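Local coordinates for protein F420-reducing hydrogenase, subunit beta (Methanothermobacter marburgensis, PDB 4OMF) that serves as the flavin- and iron-sulfur-carrying beta subunit of F420-reducing hydrogenase, probably passing electrons from hydrogen oxidation through FAD to coenzyme F420, at residues E39-G44 / D227-Q232; M60-M63 / E67-A70; M83-A88 / L97-I102; C104-I109 / K127-I132; W216-T221 / G252-L257. One frame throughout, in Å; residues are numbered along the deposited sequence.

Contact 1: E39-G44 / D227-Q232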
# COMPACT_ATOMS: atom_id res chain seq x y z
N GLU C 39 4.42 -28.56 35.14
CA GLU C 39 5.52 -28.24 36.05
C GLU C 39 5.76 -26.74 36.23
O GLU C 39 6.56 -26.33 37.07
CB GLU C 39 6.81 -28.91 35.58
CG GLU C 39 6.80 -30.40 35.78
CD GLU C 39 6.79 -30.79 37.24
OE1 GLU C 39 7.62 -30.24 38.00
OE2 GLU C 39 5.95 -31.64 37.62
N GLY C 40 5.08 -25.92 35.43
CA GLY C 40 5.33 -24.49 35.45
C GLY C 40 6.59 -24.05 34.72
O GLY C 40 7.04 -22.91 34.87
N ILE C 41 7.18 -24.94 33.93
CA ILE C 41 8.31 -24.56 33.09
C ILE C 41 7.84 -23.63 31.99
O ILE C 41 8.53 -22.69 31.60
CB ILE C 41 9.01 -25.80 32.51
CG1 ILE C 41 9.68 -26.59 33.63
CG2 ILE C 41 10.05 -25.41 31.48
CD1 ILE C 41 10.04 -28.00 33.23
N ILE C 42 6.62 -23.87 31.51
CA ILE C 42 5.95 -22.94 30.63
C ILE C 42 4.57 -22.63 31.17
O ILE C 42 4.04 -23.39 32.01
CB ILE C 42 5.82 -23.47 29.17
CG1 ILE C 42 4.97 -24.75 29.10
CG2 ILE C 42 7.23 -23.66 28.55
CD1 ILE C 42 4.90 -25.37 27.69
N GLU C 43 3.98 -21.54 30.69
CA GLU C 43 2.64 -21.12 31.13
C GLU C 43 1.63 -21.27 29.99
O GLU C 43 0.41 -21.12 30.18
CB GLU C 43 2.66 -19.66 31.62
CG GLU C 43 3.56 -19.48 32.83
CD GLU C 43 3.88 -18.02 33.15
OE1 GLU C 43 3.78 -17.16 32.26
OE2 GLU C 43 4.24 -17.75 34.32
N GLY C 44 2.15 -21.58 28.80
CA GLY C 44 1.32 -21.78 27.63
C GLY C 44 2.21 -22.20 26.48
O GLY C 44 3.45 -22.13 26.59
N ASP C 227 17.56 -30.90 26.60
CA ASP C 227 17.98 -32.14 27.20
C ASP C 227 17.44 -32.26 28.62
O ASP C 227 16.94 -33.31 29.02
CB ASP C 227 19.51 -32.23 27.17
CG ASP C 227 20.02 -33.60 27.60
OD1 ASP C 227 19.84 -34.59 26.85
OD2 ASP C 227 20.64 -33.67 28.67
N SER C 228 17.51 -31.18 29.38
CA SER C 228 17.16 -31.26 30.79
C SER C 228 15.66 -31.43 30.97
O SER C 228 15.22 -32.21 31.80
CB SER C 228 17.67 -30.03 31.55
OG SER C 228 16.63 -29.12 31.78
N ILE C 229 14.86 -30.73 30.17
CA ILE C 229 13.41 -30.84 30.28
C ILE C 229 12.93 -32.23 29.83
O ILE C 229 12.08 -32.83 30.48
CB ILE C 229 12.68 -29.74 29.46
CG1 ILE C 229 13.00 -28.35 30.02
CG2 ILE C 229 11.18 -29.98 29.48
CD1 ILE C 229 12.39 -27.19 29.23
N PHE C 230 13.47 -32.74 28.73
CA PHE C 230 13.08 -34.06 28.27
C PHE C 230 13.54 -35.15 29.25
O PHE C 230 12.78 -36.07 29.57
CB PHE C 230 13.61 -34.33 26.86
CG PHE C 230 13.21 -35.69 26.33
CD1 PHE C 230 11.90 -35.94 25.94
CD2 PHE C 230 14.13 -36.72 26.23
CE1 PHE C 230 11.52 -37.20 25.46
CE2 PHE C 230 13.76 -37.97 25.76
CZ PHE C 230 12.44 -38.20 25.37
N LYS C 231 14.77 -35.05 29.77
CA LYS C 231 15.24 -36.02 30.75
C LYS C 231 14.36 -36.02 32.01
O LYS C 231 14.06 -37.09 32.56
CB LYS C 231 16.70 -35.75 31.15
CG LYS C 231 17.76 -36.06 30.08
CD LYS C 231 17.73 -37.52 29.63
CE LYS C 231 19.07 -37.95 29.00
NZ LYS C 231 19.39 -37.20 27.73
N GLN C 232 13.97 -34.82 32.46
CA GLN C 232 13.04 -34.67 33.58
C GLN C 232 11.74 -35.43 33.38
O GLN C 232 11.24 -36.08 34.30
CB GLN C 232 12.69 -33.19 33.81
CG GLN C 232 13.52 -32.46 34.83
CD GLN C 232 13.04 -31.03 35.02
OE1 GLN C 232 13.74 -30.09 34.66
NE2 GLN C 232 11.83 -30.87 35.57
O HOH W 1 10.52 -29.22 37.24

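Contact 2: M60-M63 / E67-A70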
# COMPACT_ATOMS: atom_id res chain seq x y z
N MET C 60 -2.63 -21.34 17.60
CA MET C 60 -3.41 -20.91 18.76
C MET C 60 -2.55 -21.06 20.02
O MET C 60 -1.59 -21.84 20.04
CB MET C 60 -4.70 -21.71 18.87
CG MET C 60 -4.50 -23.21 19.16
SD MET C 60 -4.35 -23.59 20.92
CE MET C 60 -5.90 -22.94 21.55
N VAL C 61 -2.89 -20.31 21.06
CA VAL C 61 -2.12 -20.35 22.31
C VAL C 61 -2.81 -21.30 23.28
O VAL C 61 -3.91 -21.01 23.73
CB VAL C 61 -1.99 -18.95 22.96
CG1 VAL C 61 -1.19 -19.00 24.25
CG2 VAL C 61 -1.38 -17.95 21.98
N ALA C 62 -2.20 -22.44 23.56
CA ALA C 62 -2.81 -23.42 24.45
C ALA C 62 -2.34 -23.17 25.85
O ALA C 62 -1.14 -23.01 26.07
CB ALA C 62 -2.46 -24.87 24.01
N MET C 63 -3.26 -23.15 26.81
CA MET C 63 -2.90 -22.89 28.20
C MET C 63 -3.42 -23.98 29.14
O MET C 63 -3.43 -23.82 30.36
CB MET C 63 -3.41 -21.51 28.62
CG MET C 63 -2.64 -20.42 27.90
SD MET C 63 -2.98 -18.73 28.40
CE MET C 63 -2.48 -18.67 30.14
N GLU C 67 -6.19 -28.35 25.70
CA GLU C 67 -5.95 -27.61 24.48
C GLU C 67 -4.74 -28.15 23.72
O GLU C 67 -4.72 -28.16 22.47
CB GLU C 67 -5.76 -26.12 24.77
CG GLU C 67 -7.05 -25.40 25.10
CD GLU C 67 -6.82 -23.97 25.59
OE1 GLU C 67 -5.77 -23.71 26.22
OE2 GLU C 67 -7.70 -23.12 25.35
N LEU C 68 -3.73 -28.61 24.46
CA LEU C 68 -2.56 -29.24 23.83
C LEU C 68 -2.99 -30.51 23.13
O LEU C 68 -2.59 -30.79 22.00
CB LEU C 68 -1.49 -29.55 24.87
CG LEU C 68 -0.78 -28.33 25.45
CD1 LEU C 68 0.14 -28.72 26.63
CD2 LEU C 68 -0.01 -27.62 24.36
N LYS C 69 -3.79 -31.31 23.83
CA LYS C 69 -4.28 -32.56 23.27
C LYS C 69 -5.14 -32.32 22.03
O LYS C 69 -5.09 -33.09 21.07
CB LYS C 69 -5.09 -33.32 24.32
CG LYS C 69 -4.22 -33.98 25.37
CD LYS C 69 -5.06 -34.74 26.37
CE LYS C 69 -4.24 -35.16 27.57
NZ LYS C 69 -5.12 -35.68 28.67
N ALA C 70 -5.94 -31.25 22.05
CA ALA C 70 -6.78 -30.95 20.88
C ALA C 70 -5.97 -30.58 19.63
O ALA C 70 -6.50 -30.62 18.50
CB ALA C 70 -7.76 -29.81 21.21
O HOH W 2 -5.85 -20.63 25.61

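Contact 3: M83-A88 / L97-I102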
# COMPACT_ATOMS: atom_id res chain seq x y z
N MET C 83 3.52 -16.75 14.02
CA MET C 83 2.67 -15.54 14.05
C MET C 83 2.03 -15.26 15.42
O MET C 83 1.66 -14.12 15.70
CB MET C 83 1.58 -15.62 12.98
CG MET C 83 0.40 -16.53 13.34
SD MET C 83 -0.76 -16.77 11.95
CE MET C 83 -1.24 -15.05 11.76
N MET C 84 1.85 -16.28 16.26
CA MET C 84 1.14 -16.07 17.53
C MET C 84 2.05 -15.87 18.75
O MET C 84 1.55 -15.64 19.84
CB MET C 84 0.20 -17.26 17.81
CG MET C 84 -0.90 -17.43 16.77
SD MET C 84 -2.05 -16.05 16.85
CE MET C 84 -2.54 -16.18 18.58
N LEU C 85 3.36 -15.99 18.56
CA LEU C 85 4.30 -15.88 19.68
C LEU C 85 4.21 -14.53 20.39
O LEU C 85 4.29 -14.47 21.61
CB LEU C 85 5.74 -16.12 19.21
CG LEU C 85 6.05 -17.53 18.71
CD1 LEU C 85 7.51 -17.59 18.28
CD2 LEU C 85 5.77 -18.61 19.77
N LYS C 86 4.03 -13.43 19.65
CA LYS C 86 3.99 -12.16 20.39
C LYS C 86 2.65 -11.96 21.09
O LYS C 86 2.65 -11.49 22.22
CB LYS C 86 4.30 -10.94 19.52
CG LYS C 86 4.53 -9.67 20.44
CD LYS C 86 4.43 -8.37 19.70
CE LYS C 86 5.59 -8.22 18.74
NZ LYS C 86 5.30 -7.16 17.72
N LYS C 87 1.53 -12.30 20.45
CA LYS C 87 0.24 -12.24 21.15
C LYS C 87 0.32 -13.02 22.48
O LYS C 87 -0.24 -12.62 23.52
CB LYS C 87 -0.88 -12.80 20.27
CG LYS C 87 -2.27 -12.66 20.88
CD LYS C 87 -2.85 -11.27 20.61
CE LYS C 87 -4.16 -11.01 21.39
NZ LYS C 87 -5.14 -12.12 21.29
N ALA C 88 1.03 -14.14 22.45
CA ALA C 88 1.11 -15.01 23.61
C ALA C 88 1.76 -14.31 24.80
O ALA C 88 1.36 -14.53 25.93
CB ALA C 88 1.87 -16.30 23.26
N LEU C 97 7.23 -19.31 27.68
CA LEU C 97 6.49 -19.77 26.52
C LEU C 97 7.09 -21.03 25.90
O LEU C 97 8.32 -21.15 25.78
CB LEU C 97 6.43 -18.65 25.47
CG LEU C 97 5.58 -18.90 24.23
CD1 LEU C 97 4.14 -19.20 24.63
CD2 LEU C 97 5.64 -17.69 23.29
N GLY C 98 6.23 -21.94 25.47
CA GLY C 98 6.65 -23.08 24.67
C GLY C 98 6.10 -22.97 23.26
O GLY C 98 5.15 -22.22 23.00
N THR C 99 6.68 -23.72 22.32
CA THR C 99 6.04 -23.81 21.01
C THR C 99 6.53 -25.04 20.28
O THR C 99 7.55 -25.63 20.65
CB THR C 99 6.31 -22.55 20.13
OG1 THR C 99 5.47 -22.59 18.97
CG2 THR C 99 7.78 -22.48 19.72
N VAL C 100 5.79 -25.43 19.25
CA VAL C 100 6.24 -26.47 18.35
C VAL C 100 6.45 -25.82 16.99
O VAL C 100 5.68 -24.92 16.61
CB VAL C 100 5.23 -27.64 18.28
CG1 VAL C 100 3.84 -27.12 17.93
CG2 VAL C 100 5.70 -28.73 17.28
N ALA C 101 7.50 -26.25 16.29
CA ALA C 101 7.88 -25.60 15.03
C ALA C 101 8.57 -26.58 14.09
O ALA C 101 9.39 -27.37 14.51
CB ALA C 101 8.82 -24.41 15.33
N ILE C 102 8.23 -26.52 12.81
CA ILE C 102 9.01 -27.19 11.77
C ILE C 102 10.32 -26.39 11.57
O ILE C 102 10.46 -25.30 12.12
CB ILE C 102 8.19 -27.33 10.47
CG1 ILE C 102 7.64 -25.96 10.01
CG2 ILE C 102 7.03 -28.33 10.68
CD1 ILE C 102 6.92 -26.02 8.64

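Contact 4: C104-I109 / K127-I132. With SF4 (iron/sulfur cluster), chain N; FAD (flavin-adenine dinucleotide), chain R.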
# COMPACT_ATOMS: atom_id res chain seq x y z
N CYS C 104 11.85 -24.45 9.31
CA CYS C 104 11.90 -23.06 8.84
C CYS C 104 11.28 -22.11 9.87
O CYS C 104 11.71 -20.97 10.01
CB CYS C 104 11.19 -22.91 7.49
SG CYS C 104 9.48 -23.48 7.49
N GLN C 105 10.27 -22.57 10.60
CA GLN C 105 9.71 -21.75 11.67
C GLN C 105 10.71 -21.61 12.80
O GLN C 105 10.84 -20.52 13.37
CB GLN C 105 8.40 -22.34 12.19
CG GLN C 105 7.25 -22.16 11.20
CD GLN C 105 6.03 -22.98 11.57
OE1 GLN C 105 6.01 -23.67 12.60
NE2 GLN C 105 5.03 -22.96 10.70
N THR C 106 11.43 -22.68 13.12
CA THR C 106 12.47 -22.61 14.13
C THR C 106 13.50 -21.54 13.72
O THR C 106 14.02 -20.83 14.56
CB THR C 106 13.13 -24.00 14.31
OG1 THR C 106 12.13 -24.94 14.71
CG2 THR C 106 14.21 -23.97 15.36
N MET C 107 13.78 -21.43 12.43
CA MET C 107 14.75 -20.44 11.96
C MET C 107 14.29 -18.99 12.17
O MET C 107 15.06 -18.14 12.61
CB MET C 107 15.06 -20.66 10.48
CG MET C 107 15.76 -21.99 10.27
SD MET C 107 15.99 -22.34 8.51
CE MET C 107 15.92 -24.11 8.52
N GLY C 108 13.04 -18.70 11.84
CA GLY C 108 12.51 -17.39 12.10
C GLY C 108 12.56 -17.04 13.57
O GLY C 108 12.88 -15.91 13.93
N ILE C 109 12.23 -18.01 14.43
CA ILE C 109 12.27 -17.79 15.88
C ILE C 109 13.70 -17.52 16.39
O ILE C 109 13.92 -16.60 17.17
CB ILE C 109 11.66 -19.00 16.66
CG1 ILE C 109 10.17 -19.14 16.32
CG2 ILE C 109 11.92 -18.90 18.18
CD1 ILE C 109 9.57 -20.46 16.77
N LYS C 127 10.97 -20.59 26.43
CA LYS C 127 11.68 -21.49 27.34
C LYS C 127 11.82 -22.91 26.78
O LYS C 127 12.68 -23.68 27.21
CB LYS C 127 10.97 -21.56 28.70
CG LYS C 127 10.82 -20.20 29.38
CD LYS C 127 12.17 -19.52 29.64
CE LYS C 127 11.98 -18.12 30.25
NZ LYS C 127 13.30 -17.45 30.42
N LEU C 128 10.96 -23.27 25.83
CA LEU C 128 11.04 -24.60 25.22
C LEU C 128 10.59 -24.54 23.78
O LEU C 128 9.42 -24.26 23.49
CB LEU C 128 10.19 -25.59 25.99
CG LEU C 128 10.05 -27.00 25.42
CD1 LEU C 128 11.38 -27.71 25.40
CD2 LEU C 128 9.05 -27.75 26.26
N LEU C 129 11.51 -24.82 22.88
CA LEU C 129 11.19 -24.83 21.46
C LEU C 129 11.31 -26.27 20.97
O LEU C 129 12.42 -26.77 20.82
CB LEU C 129 12.12 -23.89 20.68
CG LEU C 129 11.76 -23.38 19.27
CD1 LEU C 129 12.90 -22.53 18.71
CD2 LEU C 129 11.43 -24.51 18.32
N VAL C 130 10.18 -26.93 20.74
CA VAL C 130 10.21 -28.31 20.25
C VAL C 130 10.17 -28.30 18.73
O VAL C 130 9.23 -27.79 18.14
CB VAL C 130 9.04 -29.18 20.80
CG1 VAL C 130 9.22 -30.64 20.38
CG2 VAL C 130 8.97 -29.09 22.34
N GLY C 131 11.17 -28.88 18.09
CA GLY C 131 11.19 -28.91 16.63
C GLY C 131 10.65 -30.22 16.13
O GLY C 131 10.84 -31.25 16.78
N ILE C 132 9.94 -30.21 15.00
CA ILE C 132 9.53 -31.47 14.39
C ILE C 132 10.14 -31.58 13.00
O ILE C 132 10.36 -30.57 12.35
CB ILE C 132 8.00 -31.63 14.34
CG1 ILE C 132 7.32 -30.41 13.72
CG2 ILE C 132 7.44 -31.86 15.76
CD1 ILE C 132 5.79 -30.56 13.61
FE1 SF4 N . 9.77 -25.33 6.00
FE2 SF4 N . 11.88 -26.62 5.06
FE3 SF4 N . 9.67 -26.50 3.57
FE4 SF4 N . 9.63 -28.01 5.80
S1 SF4 N . 10.94 -28.38 3.92
S2 SF4 N . 8.01 -26.47 5.17
S3 SF4 N . 11.04 -26.88 7.16
S4 SF4 N . 11.00 -24.72 4.14
PA FAD R . 1.74 -34.96 18.68
O1A FAD R . 0.90 -35.66 17.64
O2A FAD R . 1.61 -35.21 20.15
O5B FAD R . 1.56 -33.39 18.46
C5B FAD R . 1.83 -32.92 17.13
C4B FAD R . 2.18 -31.43 17.24
O4B FAD R . 2.51 -30.94 15.94
C3B FAD R . 0.97 -30.65 17.73
O3B FAD R . 1.32 -29.77 18.81
C2B FAD R . 0.56 -29.84 16.51
O2B FAD R . 0.05 -28.55 16.91
C1B FAD R . 1.84 -29.71 15.72
N9A FAD R . 1.54 -29.55 14.29
C8A FAD R . 0.75 -30.36 13.55
N7A FAD R . 0.70 -29.94 12.27
C5A FAD R . 1.47 -28.82 12.19
C6A FAD R . 1.83 -27.86 11.13
N6A FAD R . 1.34 -27.98 9.86
N1A FAD R . 2.66 -26.86 11.47
C2A FAD R . 3.13 -26.69 12.72
N3A FAD R . 2.84 -27.52 13.75
C4A FAD R . 2.02 -28.58 13.53
N1 FAD R . 8.18 -36.29 10.58
C2 FAD R . 9.29 -36.96 10.06
O2 FAD R . 9.76 -37.92 10.70
N3 FAD R . 9.81 -36.56 8.84
C4 FAD R . 9.27 -35.49 8.15
O4 FAD R . 9.79 -35.13 7.07
C4X FAD R . 7.84 -35.28 8.31
N5 FAD R . 7.26 -34.20 7.48
C5X FAD R . 6.52 -33.22 8.27
C6 FAD R . 6.00 -32.14 7.54
C7 FAD R . 5.09 -31.26 8.14
C7M FAD R . 4.53 -30.08 7.35
C8 FAD R . 4.71 -31.49 9.46
C8M FAD R . 3.73 -30.61 10.21
C9 FAD R . 5.22 -32.58 10.20
C9A FAD R . 6.06 -33.51 9.58
N10 FAD R . 6.65 -34.55 10.34
C10 FAD R . 7.42 -35.52 9.73
C1' FAD R . 6.54 -34.64 11.81
C2' FAD R . 5.43 -35.54 12.30
O2' FAD R . 4.47 -35.81 11.38
C3' FAD R . 5.03 -35.24 13.55
O3' FAD R . 4.32 -34.09 13.64
C4' FAD R . 6.05 -35.43 14.66
O4' FAD R . 6.63 -36.75 14.64
C5' FAD R . 5.43 -35.15 16.03
O5' FAD R . 4.61 -36.23 16.42
P FAD R . 4.17 -36.44 17.95
O1P FAD R . 5.44 -36.35 18.77
O2P FAD R . 3.33 -37.68 18.07
O3P FAD R . 3.30 -35.10 18.25

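Contact 5: W216-T221 / G252-L257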
# COMPACT_ATOMS: atom_id res chain seq x y z
N TRP C 216 6.15 -44.78 17.82
CA TRP C 216 7.33 -44.31 18.53
C TRP C 216 7.95 -43.16 17.77
O TRP C 216 7.65 -42.94 16.58
CB TRP C 216 8.36 -45.44 18.68
CG TRP C 216 7.94 -46.51 19.63
CD1 TRP C 216 7.02 -47.49 19.39
CD2 TRP C 216 8.44 -46.72 20.95
NE1 TRP C 216 6.92 -48.30 20.50
CE2 TRP C 216 7.77 -47.85 21.47
CE3 TRP C 216 9.38 -46.05 21.76
CZ2 TRP C 216 8.02 -48.34 22.75
CZ3 TRP C 216 9.62 -46.54 23.04
CH2 TRP C 216 8.94 -47.67 23.52
N SER C 217 8.82 -42.42 18.45
CA SER C 217 9.46 -41.23 17.86
C SER C 217 10.96 -41.24 18.08
O SER C 217 11.43 -41.69 19.12
CB SER C 217 8.91 -39.94 18.46
OG SER C 217 7.56 -39.74 18.13
N THR C 218 11.70 -40.68 17.12
CA THR C 218 13.13 -40.46 17.27
C THR C 218 13.34 -39.06 17.85
O THR C 218 12.94 -38.06 17.24
CB THR C 218 13.86 -40.61 15.94
OG1 THR C 218 13.57 -41.91 15.39
CG2 THR C 218 15.35 -40.44 16.12
N VAL C 219 13.94 -39.00 19.04
CA VAL C 219 14.02 -37.77 19.82
C VAL C 219 15.47 -37.33 19.99
O VAL C 219 16.28 -38.03 20.59
CB VAL C 219 13.41 -37.95 21.23
CG1 VAL C 219 13.49 -36.65 22.03
CG2 VAL C 219 11.97 -38.43 21.13
N ILE C 220 15.77 -36.15 19.46
CA ILE C 220 17.13 -35.61 19.49
C ILE C 220 17.17 -34.44 20.47
O ILE C 220 16.53 -33.42 20.21
CB ILE C 220 17.53 -35.12 18.09
CG1 ILE C 220 17.54 -36.27 17.08
CG2 ILE C 220 18.90 -34.45 18.14
CD1 ILE C 220 17.63 -35.80 15.64
N THR C 221 17.87 -34.58 21.59
CA THR C 221 18.00 -33.44 22.51
C THR C 221 19.23 -32.64 22.10
O THR C 221 20.23 -33.21 21.69
CB THR C 221 18.10 -33.86 24.00
OG1 THR C 221 19.15 -34.81 24.16
CG2 THR C 221 16.80 -34.49 24.47
N GLY C 252 20.37 -44.89 10.67
CA GLY C 252 20.83 -44.93 9.29
C GLY C 252 19.83 -44.31 8.32
O GLY C 252 20.20 -43.60 7.38
N LEU C 253 18.55 -44.57 8.55
CA LEU C 253 17.52 -44.05 7.65
C LEU C 253 17.37 -42.55 7.85
O LEU C 253 17.22 -41.80 6.89
CB LEU C 253 16.18 -44.76 7.88
CG LEU C 253 14.98 -44.22 7.10
CD1 LEU C 253 15.22 -44.28 5.58
CD2 LEU C 253 13.69 -44.95 7.48
N LEU C 254 17.44 -42.11 9.10
CA LEU C 254 17.36 -40.69 9.42
C LEU C 254 18.51 -39.94 8.74
O LEU C 254 18.30 -38.92 8.09
CB LEU C 254 17.38 -40.46 10.94
CG LEU C 254 17.06 -39.05 11.43
CD1 LEU C 254 15.72 -38.55 10.90
CD2 LEU C 254 17.07 -38.99 12.95
N GLU C 255 19.72 -40.46 8.89
CA GLU C 255 20.88 -39.81 8.28
C GLU C 255 20.78 -39.82 6.76
O GLU C 255 21.21 -38.88 6.10
CB GLU C 255 22.16 -40.49 8.74
CG GLU C 255 22.41 -40.33 10.24
CD GLU C 255 23.52 -41.23 10.77
OE1 GLU C 255 23.78 -42.30 10.19
OE2 GLU C 255 24.14 -40.85 11.79
N LYS C 256 20.20 -40.88 6.19
CA LYS C 256 20.08 -40.95 4.74
C LYS C 256 19.19 -39.82 4.24
O LYS C 256 19.56 -39.06 3.35
CB LYS C 256 19.51 -42.28 4.28
CG LYS C 256 19.59 -42.46 2.76
CD LYS C 256 18.40 -43.23 2.21
CE LYS C 256 18.28 -44.61 2.86
NZ LYS C 256 16.98 -45.26 2.49
N LEU C 257 18.01 -39.71 4.84
CA LEU C 257 17.04 -38.69 4.42
C LEU C 257 17.57 -37.26 4.65
O LEU C 257 17.39 -36.40 3.79
CB LEU C 257 15.71 -38.90 5.14
CG LEU C 257 15.04 -40.24 4.79
CD1 LEU C 257 13.71 -40.41 5.49
CD2 LEU C 257 14.86 -40.38 3.30

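Contact 1: E39-G44 / D227-Q232
Ile41 and Ile229 are the nearest residues of the two backbones, their CA atoms 8.6 Å apart, so segment 39-44 and the helical turn 227-232 meet through side chains alone. The loop begins at Gly40, whose positive phi closes the preceding helix with a Schellman motif; a CB here would collide with the carbonyl O of Glu39. One residue on, Ile41 turns back toward the helix with both of its branches. Its CG2, placed anti to the backbone N by a chi1 of -68°, lies 3.7 Å from CD1 of Ile229, and the two side chains run alongside one another, pointing opposite ways. The other branch ends in CD1, 4.1 Å from NE2 of Gln232, an apolar brush against an amide whose main hydrogen-bond partner is the hydroxyl of Tyr35. A water links Glu39 and Gln232: it donates to Glu39 OE1 at 3.2 Å and weakly accepts from Gln232 NE2. The patch is small and partly open to solvent. Behind it, Ile229 also rests on Leu32 and Ile41 on Ala36, so helix 28-39 lines the contact, while Phe230 on helix 224-235 packs against strands 217-221 and 8-14.

Contact 2: M60-M63 / E67-A70
Ala62 at the end of strand 56-62 packs against the first part of segment 67-70, the helix that follows after a short turn, and the two CA atoms of Ala62 and Glu67 come within 5.2 Å. The tight part is apolar. Ala62 CB sits 3.6 Å from Glu67 CB and 3.7 Å from Leu68 CD2, so one methyl group is wedged between the root of one side chain and the branch of the next. The outer part is polar and more open. From Glu67 the chain runs extended beyond CG, chi2 171°, which carries the carboxylate back over the strand end, where OE1 accepts the backbone N-H of Met63 at 2.6 Å. This bond is nearly straight, 176° at the hydrogen, and the donor approaches almost in line with the C-O bond. A water lies beside the same carboxylate, 2.7 Å from Val61 O and 3.1 Å from Glu67 OE2, while Met60 CE only skirts the group at 4.2 Å from OE2. An alanine in place of Glu67 would keep the CB contact but would probably leave the Met63 N-H without its acceptor and loosen the turn. Leu68 continues inward onto Leu33, Ala34 and Leu37 of helix 28-39 and Val47 of strand 44-51, whereas Val61, on the other face of its strand, meets Met84 and Tyr92.

Contact 3: M83-A88 / L97-I102
Leu85 and Ala88, on the weakly bonded helical turn of segment 83-88, lie over strand 97-101, the closest CA pair, Ala88 and Leu97, being 7.8 Å apart, with no hydrogen bond between the two segments. This is helix-on-sheet packing against an inner, parallel strand of the large mixed sheet, the strand that opens the beta-alpha-beta unit continued by helix 103-114. Leu97 fills the space between strand and helix. A chi1 of -174° sets its CG opposite the backbone N, and both methyls lie against Ala88 CB, CD1 at 3.9 Å, while CD2 also meets Leu85 CD2 at 3.6 Å. The leucine side chains cross obliquely, and the small Ala88 lets Leu97 come in close beneath the helix. Thr99, two residues along the same strand face, presents its CB to Leu85 at roughly a right angle. Its hydroxyl is buried but not unused, being hydrogen-bonded to the carbonyl O of Val46 on the adjoining strand. Leu85 also reaches Ile109 of helix 103-114, so the cluster spans two helices. Farther along, Val100 and Ile102 border the FAD and the iron-sulfur cluster. On the helix side one methyl serves both strand residues: Leu85 CD2, which also lies 4.0 Å from Thr99 CB.

Contact 4: C104-I109 / K127-I132
Thr106 and Ile109 close over Leu129 within the beta-alpha-beta unit of strand 97-101, helix 103-114 and strand 126-132, one edge of which supplies an iron-sulfur cluster ligand and borders the FAD. The CA atoms of Thr106 and Gly131 come within 6.9 Å, but the touching is done by side chains, around Leu129. This residue fills the interface, its CG anti to the backbone N at a chi1 of -161°. Its CD1 meets Ile109 CG2 at 3.8 Å, the two side chains reaching toward each other tip to tip, and lies 3.9 Å from Thr106 CG2. CD2 makes a van der Waals contact, 3.7 Å, with Thr106 OG1, a hydroxyl oxygen itself hydrogen-bonded to the carbonyl O of Ile102 one turn back. Thr106 was modelled in two conformers, so the details of its contact are less certain than those of Ile109. The Leu129 side chain also comes within about 4 Å, nearest atoms, of a bound N,N-dimethylmethanamine. Shortening Leu129 to an alanine removes both methyls and is likely to open a gap beneath Thr106 and Ile109, depriving the helix of its main apolar support on this strand. At the start of the helical segment Cys104 SG binds FE1 of the cluster at 2.4 Å. At the C-terminal end of the strand, on the same edge as Cys104, Ile132 CD1 lies 3.8 Å from O3' of the FAD. Thr99 and Ala101 on the neighbouring strand 97-101 extend the same floor under the helix, while Leu128 and Val130 face the other side of the sheet, against helix 28-39.

Contact 5: W216-T221 / G252-L257
Leu254 meets Thr218 and Ile220 where helix 251-275 passes over strand 217-221, and it alone carries the helix side of the contact. This is helix-on-sheet packing of the C-terminal helix on an inner strand of the mixed sheet, between strands 205-208 and 8-14; Ser217 of the same strand touches the FAD. The nearest CA atoms, those of Thr218 and Leu254, are 8.9 Å apart. Along the helical segment, Gly252 comes first, at an exposed position, and its carbonyl O accepts the N-H of Lys256 at 3.0 Å. The carbonyl of Leu253 is taken by Leu257 N one turn on. Leu254 then turns toward the sheet. Its CG stands anti to the backbone N, chi1 -170°, and this throws the branch outward from the helix, so that CD2 arrives 3.9 Å from Thr218 CG2, tip to tip. The same CD2 is 4.2 Å from Ile220 CD1, a looser touch from the next residue on that strand face. The Thr218 hydroxyl is engaged away from the leucine, bonded to Val210 O and to Ser212, which leaves its methyl for the helix. Tyr198 also packs on Leu254, and Ile9 on both strand residues. The chemistry is therefore purely apolar and small in area: no hydrogen bond or charge pair joins the two segments, and their fit here rests on a single leucine methyl set against two strand side chains.

Contacts 3, 4 and 5 are buried, whereas contacts 1 and 2 are only partly so, and it is these two that include water and carboxylate groups. Contacts 3 and 4 are the most closely joined: their centres lie about 9 Å apart, strands 97-101 and 126-132 are neighbours in the large sheet, and a probable backbone hydrogen bond links Leu97 O with Lys127 N. Contact 5 reaches the same sheet from beyond the chain's centre, its own centre about 26 Å from that of contact 2. Contact 1 touches all the others, with Asp227 meeting Thr221 of contact 5. Contact 2 alone has a direct hydrogen bond between its segments, and contact 4 alone includes a metal ligand.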